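Local atomic coordinates of lysine-sensitive aspartokinase 3 (Escherichia coli, PDB entry 2J0W), a protein that catalyses the ATP-dependent phosphorylation of L-aspartate to 4-phospho-L-aspartate, the first step of lysine biosynthesis from aspartate, and is feedback-inhibited by lysine. Residues 110-115 against 193-198; 140-145 against 180-185; 304-309 against 435-440; 387-392 against 429-434. One frame throughout, in Å; residues are numbered along the deposited sequence.

Contact 1 (110-115 against 193-198); sequences LTDELV and TTTLGR. With ASP (aspartic acid), chain B.
Asp-112 of helix 108-131 reaches across to Thr-195 in a buried helix-on-hairpin contact of the amino acid kinase domain, the helix lying across strand 193-195 at 87°. That strand pairs with 185-187 and leads into the aspartate site, and the polar grip on it is consistent with a second shell next to the substrate pocket. The carboxylate of Asp-112 is shared out: OD1 takes the hydroxyl OG1 of Thr-195 at 2.6 Å, approached from above the carboxylate plane, while OD2 receives a weak, bent bond from the backbone N of Thr-195 and another from Gly-153 N. With chi1 at 62°, OG1 of Thr-195 is turned toward the helix, and it also pairs with the hydroxyl of Thr-359. The next residue, Glu-113, bends at chi2 and crosses Thr-193 at about a right angle; Thr-193 OG1 donates to OE1 of Glu-113 at 2.6 Å, on the syn side but 28° out of the carboxylate plane, and also meets Arg-143. Beyond the strand comes Arg-198, a substrate-binding residue that also bonds Asn-46; its guanidinium meets bound aspartate edge-on, NE of Arg-198 lying 2.8 Å from the ligand's OXT in a nearly straight bond.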
loop_
_atom_site.group_PDB
_atom_site.type_symbol
_atom_site.label_atom_id
_atom_site.label_comp_id
_atom_site.label_asym_id
_atom_site.label_seq_id
_atom_site.Cartn_x
_atom_site.Cartn_y
_atom_site.Cartn_z
ATOM N N LEU A 110 30.666 -1.922 -20.024
ATOM C CA LEU A 110 31.435 -2.841 -20.853
ATOM C C LEU A 110 30.479 -3.939 -21.311
ATOM O O LEU A 110 30.517 -4.377 -22.465
ATOM C CB LEU A 110 32.592 -3.440 -20.050
ATOM C CG LEU A 110 33.441 -4.500 -20.759
ATOM C CD1 LEU A 110 34.035 -3.925 -22.036
ATOM C CD2 LEU A 110 34.540 -4.977 -19.832
ATOM N N THR A 111 29.611 -4.365 -20.400
ATOM C CA THR A 111 28.626 -5.402 -20.682
ATOM C C THR A 111 27.659 -4.986 -21.813
ATOM O O THR A 111 27.417 -5.753 -22.754
ATOM C CB THR A 111 27.842 -5.724 -19.408
ATOM O OG1 THR A 111 28.674 -6.482 -18.515
ATOM C CG2 THR A 111 26.579 -6.515 -19.743
ATOM N N ASP A 112 27.123 -3.768 -21.728
ATOM C CA ASP A 112 26.212 -3.275 -22.756
ATOM C C ASP A 112 26.927 -3.259 -24.102
ATOM O O ASP A 112 26.345 -3.608 -25.129
ATOM C CB ASP A 112 25.718 -1.856 -22.422
ATOM C CG ASP A 112 24.400 -1.851 -21.648
ATOM O OD1 ASP A 112 24.013 -2.906 -21.107
ATOM O OD2 ASP A 112 23.752 -0.784 -21.569
ATOM N N GLU A 113 28.197 -2.856 -24.090
ATOM C CA GLU A 113 28.980 -2.775 -25.322
ATOM C C GLU A 113 29.293 -4.139 -25.915
ATOM O O GLU A 113 29.282 -4.321 -27.129
ATOM C CB GLU A 113 30.287 -2.037 -25.074
ATOM C CG GLU A 113 31.246 -2.104 -26.263
ATOM C CD GLU A 113 30.655 -1.550 -27.548
ATOM O OE1 GLU A 113 30.091 -0.434 -27.521
ATOM O OE2 GLU A 113 30.769 -2.225 -28.592
ATOM N N LEU A 114 29.589 -5.100 -25.055
ATOM C CA LEU A 114 29.902 -6.429 -25.533
ATOM C C LEU A 114 28.605 -7.125 -25.917
ATOM O O LEU A 114 28.516 -7.756 -26.967
ATOM C CB LEU A 114 30.620 -7.207 -24.434
ATOM C CG LEU A 114 31.273 -8.522 -24.832
ATOM C CD1 LEU A 114 32.104 -9.019 -23.669
ATOM C CD2 LEU A 114 30.222 -9.533 -25.207
ATOM N N VAL A 115 27.585 -7.013 -25.076
ATOM C CA VAL A 115 26.342 -7.696 -25.397
ATOM C C VAL A 115 25.668 -7.140 -26.633
ATOM O O VAL A 115 24.938 -7.844 -27.306
ATOM C CB VAL A 115 25.341 -7.668 -24.229
ATOM C CG1 VAL A 115 23.970 -8.073 -24.732
ATOM C CG2 VAL A 115 25.786 -8.635 -23.122
ATOM N N THR A 193 27.785 2.712 -26.066
ATOM C CA THR A 193 26.648 1.839 -26.333
ATOM C C THR A 193 25.880 1.468 -25.074
ATOM O O THR A 193 26.469 1.212 -24.023
ATOM C CB THR A 193 27.083 0.530 -27.024
ATOM O OG1 THR A 193 27.904 0.830 -28.162
ATOM C CG2 THR A 193 25.854 -0.238 -27.517
ATOM N N THR A 194 24.554 1.438 -25.192
ATOM C CA THR A 194 23.673 1.076 -24.080
ATOM C C THR A 194 22.702 0.002 -24.528
ATOM O O THR A 194 22.580 -0.273 -25.723
ATOM C CB THR A 194 22.829 2.266 -23.638
ATOM O OG1 THR A 194 22.087 2.751 -24.769
ATOM C CG2 THR A 194 23.720 3.377 -23.072
ATOM N N THR A 195 22.013 -0.610 -23.571
ATOM C CA THR A 195 20.994 -1.610 -23.894
ATOM C C THR A 195 19.767 -1.223 -23.075
ATOM O O THR A 195 19.905 -0.573 -22.036
ATOM C CB THR A 195 21.426 -3.033 -23.524
ATOM O OG1 THR A 195 21.635 -3.135 -22.103
ATOM C CG2 THR A 195 22.695 -3.391 -24.260
ATOM N N LEU A 196 18.577 -1.600 -23.536
ATOM C CA LEU A 196 17.334 -1.249 -22.838
ATOM C C LEU A 196 16.928 -2.239 -21.740
ATOM O O LEU A 196 15.938 -2.020 -21.043
ATOM C CB LEU A 196 16.196 -1.124 -23.853
ATOM C CG LEU A 196 16.526 -0.181 -25.016
ATOM C CD1 LEU A 196 15.675 -0.527 -26.233
ATOM C CD2 LEU A 196 16.326 1.276 -24.579
ATOM N N GLY A 197 17.690 -3.316 -21.569
ATOM C CA GLY A 197 17.332 -4.291 -20.552
ATOM C C GLY A 197 16.779 -5.534 -21.224
ATOM O O GLY A 197 16.203 -5.438 -22.313
ATOM N N ARG A 198 16.952 -6.697 -20.591
ATOM C CA ARG A 198 16.489 -7.956 -21.163
ATOM C C ARG A 198 15.100 -7.835 -21.794
ATOM O O ARG A 198 14.215 -7.176 -21.240
ATOM C CB ARG A 198 16.465 -9.045 -20.091
ATOM C CG ARG A 198 17.804 -9.283 -19.401
ATOM C CD ARG A 198 18.954 -9.392 -20.399
ATOM N NE ARG A 198 18.789 -10.495 -21.345
ATOM C CZ ARG A 198 19.333 -11.703 -21.204
ATOM N NH1 ARG A 198 20.089 -11.974 -20.146
ATOM N NH2 ARG A 198 19.121 -12.641 -22.126
HETATM N N ASP B . 18.641 -9.859 -27.087
HETATM C CA ASP B . 18.164 -9.361 -25.799
HETATM C C ASP B . 17.970 -10.594 -24.891
HETATM O O ASP B . 18.391 -11.704 -25.299
HETATM C CB ASP B . 16.861 -8.529 -26.011
HETATM C CG ASP B . 15.604 -9.298 -26.475
HETATM O OD1 ASP B . 15.694 -10.554 -26.647
HETATM O OD2 ASP B . 14.514 -8.648 -26.673
HETATM O OXT ASP B . 17.355 -10.442 -23.780
#

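Contact 2 (140-145 against 180-185); sequences FDVRKV and ITQGFI. With ASP (aspartic acid), chain B.
At the edge of the large mixed sheet of the amino acid kinase domain, where strand 137-139 runs beside strand 178-182, Phe-140 and Val-142 extend the pairing into the loop that follows. Phe-140 N bonds to Ile-180 O at 2.8 Å, and the next bonds pass through side chains. Thr-181 OG1, anti to its own N (chi1 -172°), donates to Phe-140 O at 2.7 Å from above the carbonyl plane. Gln-182 folds back at chi2 so that its OE1 accepts the N-H of Val-142 at 2.9 Å, tilted 27° from the amide carbonyl plane; the same N-H has a weak second partner in Thr-181 OG1. Two side chains here continue what the strand pairing began. The apolar part follows: Val-142 CG2, whose place is less certain, comes to 3.7 Å from Ile-185 CG1, and the aliphatic CG of Arg-143 lies against Ile-185 CD1. Within the loop, Arg-143 NH2 forms a salt bridge to Asp-141 OD2 at 2.8 Å, on the syn side and tilted 25° from the carboxylate plane. Past Gly-183 the loop after the strand enters the substrate pocket, where the Phe-184 ring turns one face to the bound aspartate, whose CA lies 3.7 Å from the ring plane, over the ring centre.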
loop_
_atom_site.group_PDB
_atom_site.type_symbol
_atom_site.label_atom_id
_atom_site.label_comp_id
_atom_site.label_asym_id
_atom_site.label_seq_id
_atom_site.Cartn_x
_atom_site.Cartn_y
_atom_site.Cartn_z
ATOM N N PHE A 140 20.820 -1.202 -40.950
ATOM C CA PHE A 140 20.842 0.104 -40.294
ATOM C C PHE A 140 21.183 -0.037 -38.819
ATOM O O PHE A 140 20.663 -0.923 -38.146
ATOM C CB PHE A 140 19.487 0.791 -40.429
ATOM C CG PHE A 140 19.484 2.201 -39.931
ATOM C CD1 PHE A 140 20.114 3.206 -40.656
ATOM C CD2 PHE A 140 18.875 2.525 -38.727
ATOM C CE1 PHE A 140 20.138 4.528 -40.185
ATOM C CE2 PHE A 140 18.892 3.845 -38.244
ATOM C CZ PHE A 140 19.523 4.846 -38.976
ATOM N N ASP A 141 22.036 0.854 -38.321
ATOM C CA ASP A 141 22.473 0.842 -36.914
ATOM C C ASP A 141 21.570 1.702 -36.004
ATOM O O ASP A 141 21.779 2.917 -35.900
ATOM C CB ASP A 141 23.917 1.361 -36.844
ATOM C CG ASP A 141 24.526 1.236 -35.458
ATOM O OD1 ASP A 141 23.790 1.306 -34.444
ATOM O OD2 ASP A 141 25.763 1.083 -35.384
ATOM N N VAL A 142 20.592 1.089 -35.329
ATOM C CA VAL A 142 19.695 1.867 -34.475
ATOM C C VAL A 142 20.409 2.850 -33.602
ATOM O O VAL A 142 19.857 3.894 -33.267
ATOM C CB VAL A 142 18.846 1.027 -33.506
ATOM C CG1 VAL A 142 17.529 0.649 -34.145
ATOM C CG2 VAL A 142 19.621 -0.171 -33.038
ATOM N N ARG A 143 21.629 2.532 -33.211
ATOM C CA ARG A 143 22.349 3.444 -32.341
ATOM C C ARG A 143 22.410 4.866 -32.887
ATOM O O ARG A 143 22.538 5.823 -32.120
ATOM C CB ARG A 143 23.739 2.892 -32.051
ATOM C CG ARG A 143 23.665 1.614 -31.244
ATOM C CD ARG A 143 25.026 1.041 -30.988
ATOM N NE ARG A 143 25.641 0.591 -32.229
ATOM C CZ ARG A 143 26.835 0.012 -32.302
ATOM N NH1 ARG A 143 27.557 -0.200 -31.201
ATOM N NH2 ARG A 143 27.313 -0.339 -33.484
ATOM N N LYS A 144 22.291 5.018 -34.202
ATOM C CA LYS A 144 22.305 6.357 -34.793
ATOM C C LYS A 144 21.023 7.086 -34.408
ATOM O O LYS A 144 20.966 8.315 -34.431
ATOM C CB LYS A 144 22.383 6.292 -36.315
ATOM C CG LYS A 144 23.615 5.623 -36.873
ATOM C CD LYS A 144 23.518 5.565 -38.393
ATOM C CE LYS A 144 24.572 4.649 -38.998
ATOM N NZ LYS A 144 24.243 4.342 -40.420
ATOM N N VAL A 145 19.994 6.328 -34.044
ATOM C CA VAL A 145 18.724 6.925 -33.682
ATOM C C VAL A 145 18.228 6.729 -32.264
ATOM O O VAL A 145 17.677 7.659 -31.673
ATOM C CB VAL A 145 17.640 6.460 -34.639
ATOM C CG1 VAL A 145 16.291 6.486 -33.953
ATOM C CG2 VAL A 145 17.637 7.371 -35.868
ATOM N N ILE A 180 16.601 -3.149 -42.111
ATOM C CA ILE A 180 16.751 -4.117 -41.044
ATOM C C ILE A 180 17.661 -3.483 -39.998
ATOM O O ILE A 180 18.757 -3.000 -40.321
ATOM C CB ILE A 180 17.375 -5.416 -41.588
ATOM C CG1 ILE A 180 16.576 -5.868 -42.810
ATOM C CG2 ILE A 180 17.384 -6.503 -40.520
ATOM C CD1 ILE A 180 15.088 -5.855 -42.583
ATOM N N THR A 181 17.198 -3.455 -38.752
ATOM C CA THR A 181 17.999 -2.878 -37.686
ATOM C C THR A 181 17.866 -3.713 -36.411
ATOM O O THR A 181 17.144 -4.721 -36.391
ATOM C CB THR A 181 17.606 -1.404 -37.437
ATOM O OG1 THR A 181 18.537 -0.830 -36.518
ATOM C CG2 THR A 181 16.164 -1.281 -36.887
ATOM N N GLN A 182 18.542 -3.297 -35.345
ATOM C CA GLN A 182 18.513 -4.065 -34.098
ATOM C C GLN A 182 17.778 -3.481 -32.901
ATOM O O GLN A 182 17.864 -2.290 -32.617
ATOM C CB GLN A 182 19.951 -4.394 -33.684
ATOM C CG GLN A 182 20.923 -3.233 -33.796
ATOM C CD GLN A 182 21.240 -2.844 -35.226
ATOM O OE1 GLN A 182 21.499 -1.673 -35.514
ATOM N NE2 GLN A 182 21.234 -3.820 -36.129
ATOM N N GLY A 183 17.051 -4.325 -32.186
ATOM C CA GLY A 183 16.358 -3.835 -31.010
ATOM C C GLY A 183 17.274 -4.043 -29.818
ATOM O O GLY A 183 18.393 -4.535 -29.989
ATOM N N PHE A 184 16.816 -3.656 -28.627
ATOM C CA PHE A 184 17.576 -3.841 -27.388
ATOM C C PHE A 184 18.749 -2.879 -27.126
ATOM O O PHE A 184 19.085 -2.615 -25.961
ATOM C CB PHE A 184 18.075 -5.286 -27.337
ATOM C CG PHE A 184 18.927 -5.610 -26.149
ATOM C CD1 PHE A 184 18.445 -5.421 -24.857
ATOM C CD2 PHE A 184 20.167 -6.229 -26.319
ATOM C CE1 PHE A 184 19.177 -5.862 -23.739
ATOM C CE2 PHE A 184 20.917 -6.680 -25.206
ATOM C CZ PHE A 184 20.416 -6.498 -23.915
ATOM N N ILE A 185 19.366 -2.355 -28.185
ATOM C CA ILE A 185 20.503 -1.458 -28.008
ATOM C C ILE A 185 20.286 0.009 -28.359
ATOM O O ILE A 185 19.367 0.368 -29.100
ATOM C CB ILE A 185 21.725 -1.929 -28.807
ATOM C CG1 ILE A 185 21.461 -1.785 -30.307
ATOM C CG2 ILE A 185 22.031 -3.374 -28.472
ATOM C CD1 ILE A 185 22.661 -2.150 -31.169
HETATM N N ASP B . 18.641 -9.859 -27.087
HETATM C CA ASP B . 18.164 -9.361 -25.799
HETATM C C ASP B . 17.970 -10.594 -24.891
HETATM O O ASP B . 18.391 -11.704 -25.299
HETATM C CB ASP B . 16.861 -8.529 -26.011
HETATM C CG ASP B . 15.604 -9.298 -26.475
HETATM O OD1 ASP B . 15.694 -10.554 -26.647
HETATM O OD2 ASP B . 14.514 -8.648 -26.673
HETATM O OXT ASP B . 17.355 -10.442 -23.780
#

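Contact 3 (304-309 against 435-440); sequences LRRNQT and DAEQVV
Leu-304 and Arg-306 reach from the same face of strand 304-306 toward helix 436-448, whose Ala-436 sits between them, in the alpha-on-beta layering that characterises the ACT domain. The strand and the first turn of the helix (436-440) run antiparallel, 176° apart, with their axes 10.1 Å from each other, so side chains alone span the gap. Leu-304 points at the helix: its CG stands anti to the backbone N (chi1 172°), and CD1 comes within 3.9 Å of Ala-436 CB and 4.3 Å of Val-440 CG2, lodging between residues one helical turn apart. Its other methyl, CD2, faces the aliphatic CG of Glu-437 more loosely. Arg-306 starts off to the side and is turned by the bend at chi2, which brings one face of its guanidinium over the Ala-436 methyl, modelled too close for the detail to be relied on. Its NH2 also makes a weak bond to Gly-433 O, just ahead of the helix. At the corner by Asn-307, Arg-305 turns the other way and grips Gln-308 OE1 side-on, NE at 2.8 Å and NH2 at 3.1 Å; Arg-305 is also salt-bridged to Asp-340, a residue of the lysine inhibitor site. At the rim Arg-306 and Glu-437 have opposite charges but their charged atoms do not meet; a water links them weakly, 3.2 Å from Arg-306 NE and 3.4 Å from Glu-437 OE2.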
loop_
_atom_site.group_PDB
_atom_site.type_symbol
_atom_site.label_atom_id
_atom_site.label_comp_id
_atom_site.label_asym_id
_atom_site.label_seq_id
_atom_site.Cartn_x
_atom_site.Cartn_y
_atom_site.Cartn_z
ATOM N N LEU A 304 2.640 -14.481 -13.568
ATOM C CA LEU A 304 3.572 -14.843 -12.508
ATOM C C LEU A 304 4.870 -14.052 -12.643
ATOM O O LEU A 304 5.415 -13.925 -13.736
ATOM C CB LEU A 304 3.867 -16.337 -12.593
ATOM C CG LEU A 304 4.955 -16.927 -11.699
ATOM C CD1 LEU A 304 4.478 -17.000 -10.246
ATOM C CD2 LEU A 304 5.293 -18.321 -12.221
ATOM N N ARG A 305 5.345 -13.497 -11.532
ATOM C CA ARG A 305 6.603 -12.745 -11.518
ATOM C C ARG A 305 7.440 -13.367 -10.401
ATOM O O ARG A 305 7.143 -13.215 -9.218
ATOM C CB ARG A 305 6.352 -11.262 -11.241
ATOM C CG ARG A 305 7.413 -10.358 -11.837
ATOM C CD ARG A 305 6.976 -8.896 -11.863
ATOM N NE ARG A 305 6.994 -8.271 -10.540
ATOM C CZ ARG A 305 6.542 -7.044 -10.308
ATOM N NH1 ARG A 305 6.042 -6.323 -11.308
ATOM N NH2 ARG A 305 6.584 -6.537 -9.085
ATOM N N ARG A 306 8.479 -14.087 -10.800
ATOM C CA ARG A 306 9.358 -14.793 -9.874
ATOM C C ARG A 306 10.494 -14.001 -9.247
ATOM O O ARG A 306 10.886 -12.945 -9.737
ATOM C CB ARG A 306 9.969 -15.999 -10.578
ATOM C CG ARG A 306 9.006 -17.116 -10.831
ATOM C CD ARG A 306 9.688 -18.419 -10.523
ATOM N NE ARG A 306 8.734 -19.474 -10.223
ATOM C CZ ARG A 306 8.767 -20.199 -9.110
ATOM N NH1 ARG A 306 9.705 -19.973 -8.197
ATOM N NH2 ARG A 306 7.874 -21.161 -8.923
ATOM N N ASN A 307 11.040 -14.571 -8.175
ATOM C CA ASN A 307 12.156 -13.985 -7.447
ATOM C C ASN A 307 11.880 -12.571 -6.981
ATOM O O ASN A 307 12.689 -11.657 -7.176
ATOM C CB ASN A 307 13.411 -14.006 -8.304
ATOM C CG ASN A 307 13.627 -15.343 -8.950
ATOM O OD1 ASN A 307 13.546 -16.377 -8.285
ATOM N ND2 ASN A 307 13.904 -15.339 -10.257
ATOM N N GLN A 308 10.723 -12.397 -6.365
ATOM C CA GLN A 308 10.357 -11.103 -5.851
ATOM C C GLN A 308 10.972 -10.997 -4.458
ATOM O O GLN A 308 11.273 -12.002 -3.815
ATOM C CB GLN A 308 8.837 -10.977 -5.794
ATOM C CG GLN A 308 8.168 -11.216 -7.137
ATOM C CD GLN A 308 8.547 -10.187 -8.193
ATOM O OE1 GLN A 308 8.151 -9.026 -8.120
ATOM N NE2 GLN A 308 9.316 -10.613 -9.184
ATOM N N THR A 309 11.187 -9.770 -4.014
ATOM C CA THR A 309 11.750 -9.528 -2.699
ATOM C C THR A 309 10.749 -8.677 -1.913
ATOM O O THR A 309 10.229 -7.693 -2.444
ATOM C CB THR A 309 13.086 -8.769 -2.817
ATOM O OG1 THR A 309 13.960 -9.475 -3.710
ATOM C CG2 THR A 309 13.743 -8.639 -1.451
ATOM N N ASP A 435 5.863 -22.930 -4.301
ATOM C CA ASP A 435 4.443 -23.228 -4.506
ATOM C C ASP A 435 3.866 -22.386 -5.653
ATOM O O ASP A 435 2.709 -22.559 -6.050
ATOM C CB ASP A 435 3.644 -22.941 -3.224
ATOM C CG ASP A 435 4.146 -23.724 -2.016
ATOM O OD1 ASP A 435 3.678 -23.447 -0.890
ATOM O OD2 ASP A 435 5.002 -24.617 -2.190
ATOM N N ALA A 436 4.686 -21.486 -6.183
ATOM C CA ALA A 436 4.279 -20.583 -7.253
ATOM C C ALA A 436 3.434 -21.161 -8.393
ATOM O O ALA A 436 2.280 -20.771 -8.577
ATOM C CB ALA A 436 5.509 -19.893 -7.826
ATOM N N GLU A 437 4.000 -22.079 -9.166
ATOM C CA GLU A 437 3.266 -22.639 -10.294
ATOM C C GLU A 437 2.015 -23.442 -9.939
ATOM O O GLU A 437 0.990 -23.315 -10.619
ATOM C CB GLU A 437 4.206 -23.472 -11.168
ATOM C CG GLU A 437 5.353 -22.663 -11.740
ATOM C CD GLU A 437 6.164 -23.424 -12.760
ATOM O OE1 GLU A 437 6.449 -24.620 -12.531
ATOM O OE2 GLU A 437 6.536 -22.824 -13.788
ATOM N N GLN A 438 2.081 -24.259 -8.887
ATOM C CA GLN A 438 0.911 -25.045 -8.495
ATOM C C GLN A 438 -0.279 -24.105 -8.225
ATOM O O GLN A 438 -1.439 -24.458 -8.472
ATOM C CB GLN A 438 1.208 -25.893 -7.252
ATOM C CG GLN A 438 0.100 -26.896 -6.959
ATOM C CD GLN A 438 0.236 -27.577 -5.605
ATOM O OE1 GLN A 438 -0.619 -28.372 -5.211
ATOM N NE2 GLN A 438 1.304 -27.264 -4.887
ATOM N N VAL A 439 0.013 -22.907 -7.728
ATOM C CA VAL A 439 -1.023 -21.924 -7.467
ATOM C C VAL A 439 -1.588 -21.439 -8.802
ATOM O O VAL A 439 -2.800 -21.433 -9.007
ATOM C CB VAL A 439 -0.457 -20.722 -6.676
ATOM C CG1 VAL A 439 -1.482 -19.595 -6.607
ATOM C CG2 VAL A 439 -0.076 -21.166 -5.274
ATOM N N VAL A 440 -0.705 -21.043 -9.711
ATOM C CA VAL A 440 -1.129 -20.559 -11.020
ATOM C C VAL A 440 -2.041 -21.571 -11.698
ATOM O O VAL A 440 -3.019 -21.217 -12.366
ATOM C CB VAL A 440 0.077 -20.313 -11.921
ATOM C CG1 VAL A 440 -0.376 -19.859 -13.295
ATOM C CG2 VAL A 440 0.967 -19.280 -11.275
HETATM O O HOH W 1 7.929 -19.758 -13.294
#

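Contact 4 (387-392 against 429-434); sequences ALVALI and FLVPGE
Backbone bonds between Ala-387 and Val-431 and between Val-389 and Phe-429 stitch the two strands together. Each pair is hydrogen-bonded in both directions: Ala-387 N reaches Val-431 O at 3.0 Å and Val-389 N reaches Phe-429 O at 2.7 Å, both nearly straight, while the return bonds, Val-431 N to Ala-387 O and Phe-429 N to Val-389 O, are more bent. Between them Leu-388 and Leu-430 form the non-hydrogen-bonded pair, where the CA of Leu-430 closes to 3.3 Å of Ala-387 O in a C-H...O contact. This is the antiparallel ladder of strands 386-393 and 426-432 in the ACT-domain sheet, within the region 299-449 that is required for homodimerization. Apolar contacts then divide by face. Beside Ala-387 and Val-431, Val-389 lies alongside Phe-429, the two pointing the same way, and its CB sits over one face of the ring, 4.0 Å from the centroid, in a CH-pi contact offset toward the rim; Leu-443 of helix 436-448 touches both residues. Phe-429 holds its ring there with CG between its own N and carbonyl carbon (chi1 61°). On the reverse face Leu-388 CD1 meets Leu-430 CD2 at 3.7 Å, with Phe-254 and Gln-308 packing on Leu-388.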
loop_
_atom_site.group_PDB
_atom_site.type_symbol
_atom_site.label_atom_id
_atom_site.label_comp_id
_atom_site.label_asym_id
_atom_site.label_seq_id
_atom_site.Cartn_x
_atom_site.Cartn_y
_atom_site.Cartn_z
ATOM N N ALA A 387 7.295 -15.216 -4.882
ATOM C CA ALA A 387 6.777 -15.036 -6.237
ATOM C C ALA A 387 5.437 -14.293 -6.253
ATOM O O ALA A 387 4.547 -14.577 -5.446
ATOM C CB ALA A 387 6.630 -16.398 -6.908
ATOM N N LEU A 388 5.294 -13.343 -7.174
ATOM C CA LEU A 388 4.058 -12.570 -7.283
ATOM C C LEU A 388 3.064 -13.205 -8.245
ATOM O O LEU A 388 3.437 -13.630 -9.341
ATOM C CB LEU A 388 4.335 -11.151 -7.782
ATOM C CG LEU A 388 3.056 -10.349 -8.086
ATOM C CD1 LEU A 388 2.495 -9.817 -6.794
ATOM C CD2 LEU A 388 3.339 -9.200 -9.024
ATOM N N VAL A 389 1.799 -13.261 -7.833
ATOM C CA VAL A 389 0.744 -13.794 -8.685
ATOM C C VAL A 389 -0.283 -12.679 -8.901
ATOM O O VAL A 389 -0.807 -12.101 -7.947
ATOM C CB VAL A 389 0.053 -15.039 -8.066
ATOM C CG1 VAL A 389 -1.157 -15.432 -8.906
ATOM C CG2 VAL A 389 1.021 -16.205 -8.032
ATOM N N ALA A 390 -0.558 -12.379 -10.161
ATOM C CA ALA A 390 -1.496 -11.327 -10.502
ATOM C C ALA A 390 -2.682 -11.820 -11.319
ATOM O O ALA A 390 -2.526 -12.661 -12.195
ATOM C CB ALA A 390 -0.771 -10.251 -11.276
ATOM N N LEU A 391 -3.867 -11.295 -11.030
ATOM C CA LEU A 391 -5.061 -11.642 -11.791
ATOM C C LEU A 391 -5.480 -10.398 -12.537
ATOM O O LEU A 391 -5.755 -9.364 -11.934
ATOM C CB LEU A 391 -6.211 -12.058 -10.888
ATOM C CG LEU A 391 -7.548 -12.029 -11.647
ATOM C CD1 LEU A 391 -7.560 -13.108 -12.712
ATOM C CD2 LEU A 391 -8.701 -12.231 -10.686
ATOM N N ILE A 392 -5.536 -10.484 -13.849
ATOM C CA ILE A 392 -5.929 -9.329 -14.616
ATOM C C ILE A 392 -7.296 -9.521 -15.225
ATOM O O ILE A 392 -7.629 -10.601 -15.728
ATOM C CB ILE A 392 -4.911 -9.031 -15.706
ATOM C CG1 ILE A 392 -3.593 -8.669 -15.033
ATOM C CG2 ILE A 392 -5.410 -7.908 -16.624
ATOM C CD1 ILE A 392 -2.595 -8.075 -15.958
ATOM N N PHE A 429 -0.714 -10.876 -5.365
ATOM C CA PHE A 429 -0.344 -11.400 -4.073
ATOM C C PHE A 429 0.912 -12.253 -4.164
ATOM O O PHE A 429 1.265 -12.749 -5.233
ATOM C CB PHE A 429 -1.507 -12.175 -3.459
ATOM C CG PHE A 429 -1.950 -13.352 -4.258
ATOM C CD1 PHE A 429 -1.478 -14.627 -3.961
ATOM C CD2 PHE A 429 -2.880 -13.202 -5.275
ATOM C CE1 PHE A 429 -1.936 -15.746 -4.669
ATOM C CE2 PHE A 429 -3.345 -14.310 -5.991
ATOM C CZ PHE A 429 -2.874 -15.582 -5.686
ATOM N N LEU A 430 1.601 -12.388 -3.041
ATOM C CA LEU A 430 2.819 -13.169 -2.987
ATOM C C LEU A 430 2.553 -14.537 -2.384
ATOM O O LEU A 430 1.565 -14.740 -1.675
ATOM C CB LEU A 430 3.890 -12.439 -2.154
ATOM C CG LEU A 430 4.313 -11.037 -2.626
ATOM C CD1 LEU A 430 5.503 -10.548 -1.795
ATOM C CD2 LEU A 430 4.685 -11.065 -4.109
ATOM N N VAL A 431 3.442 -15.474 -2.696
ATOM C CA VAL A 431 3.394 -16.842 -2.185
ATOM C C VAL A 431 4.826 -17.357 -2.274
ATOM O O VAL A 431 5.585 -16.940 -3.149
ATOM C CB VAL A 431 2.470 -17.762 -3.031
ATOM C CG1 VAL A 431 1.065 -17.189 -3.079
ATOM C CG2 VAL A 431 3.017 -17.924 -4.436
ATOM N N PRO A 432 5.229 -18.247 -1.361
ATOM C CA PRO A 432 6.602 -18.745 -1.445
ATOM C C PRO A 432 6.914 -19.319 -2.829
ATOM O O PRO A 432 6.093 -20.021 -3.419
ATOM C CB PRO A 432 6.659 -19.789 -0.328
ATOM C CG PRO A 432 5.227 -20.235 -0.204
ATOM C CD PRO A 432 4.477 -18.939 -0.305
ATOM N N GLY A 433 8.101 -18.996 -3.339
ATOM C CA GLY A 433 8.529 -19.458 -4.648
ATOM C C GLY A 433 8.158 -20.874 -5.070
ATOM O O GLY A 433 7.517 -21.059 -6.104
ATOM N N GLU A 434 8.550 -21.876 -4.288
ATOM C CA GLU A 434 8.264 -23.274 -4.630
ATOM C C GLU A 434 6.805 -23.647 -4.904
ATOM O O GLU A 434 6.539 -24.585 -5.657
ATOM C CB GLU A 434 8.824 -24.216 -3.554
ATOM C CG GLU A 434 8.526 -23.801 -2.127
ATOM C CD GLU A 434 9.367 -22.611 -1.685
ATOM O OE1 GLU A 434 8.801 -21.516 -1.461
ATOM O OE2 GLU A 434 10.602 -22.772 -1.569
#

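The four contacts fall into two pairs, one in each half of the chain. Contacts 1 and 2 belong to the kinase domain; they touch, with a probable backbone bond from Leu-196 N to Phe-184 O, and both reach the bound aspartate. Contacts 3 and 4 share the ACT sheet, with centres only about 4 Å apart, and the strand of contact 4 runs on into the helix of contact 3. Contacts 1, 2 and 4 are buried, whereas contact 3 is partly exposed. Their chemistry follows: carboxylates and hydroxyls in contact 1, side chains bonding to backbone in contact 2, a backbone ladder with apolar faces in contact 4, and methyl packing with a water-linked rim in contact 3.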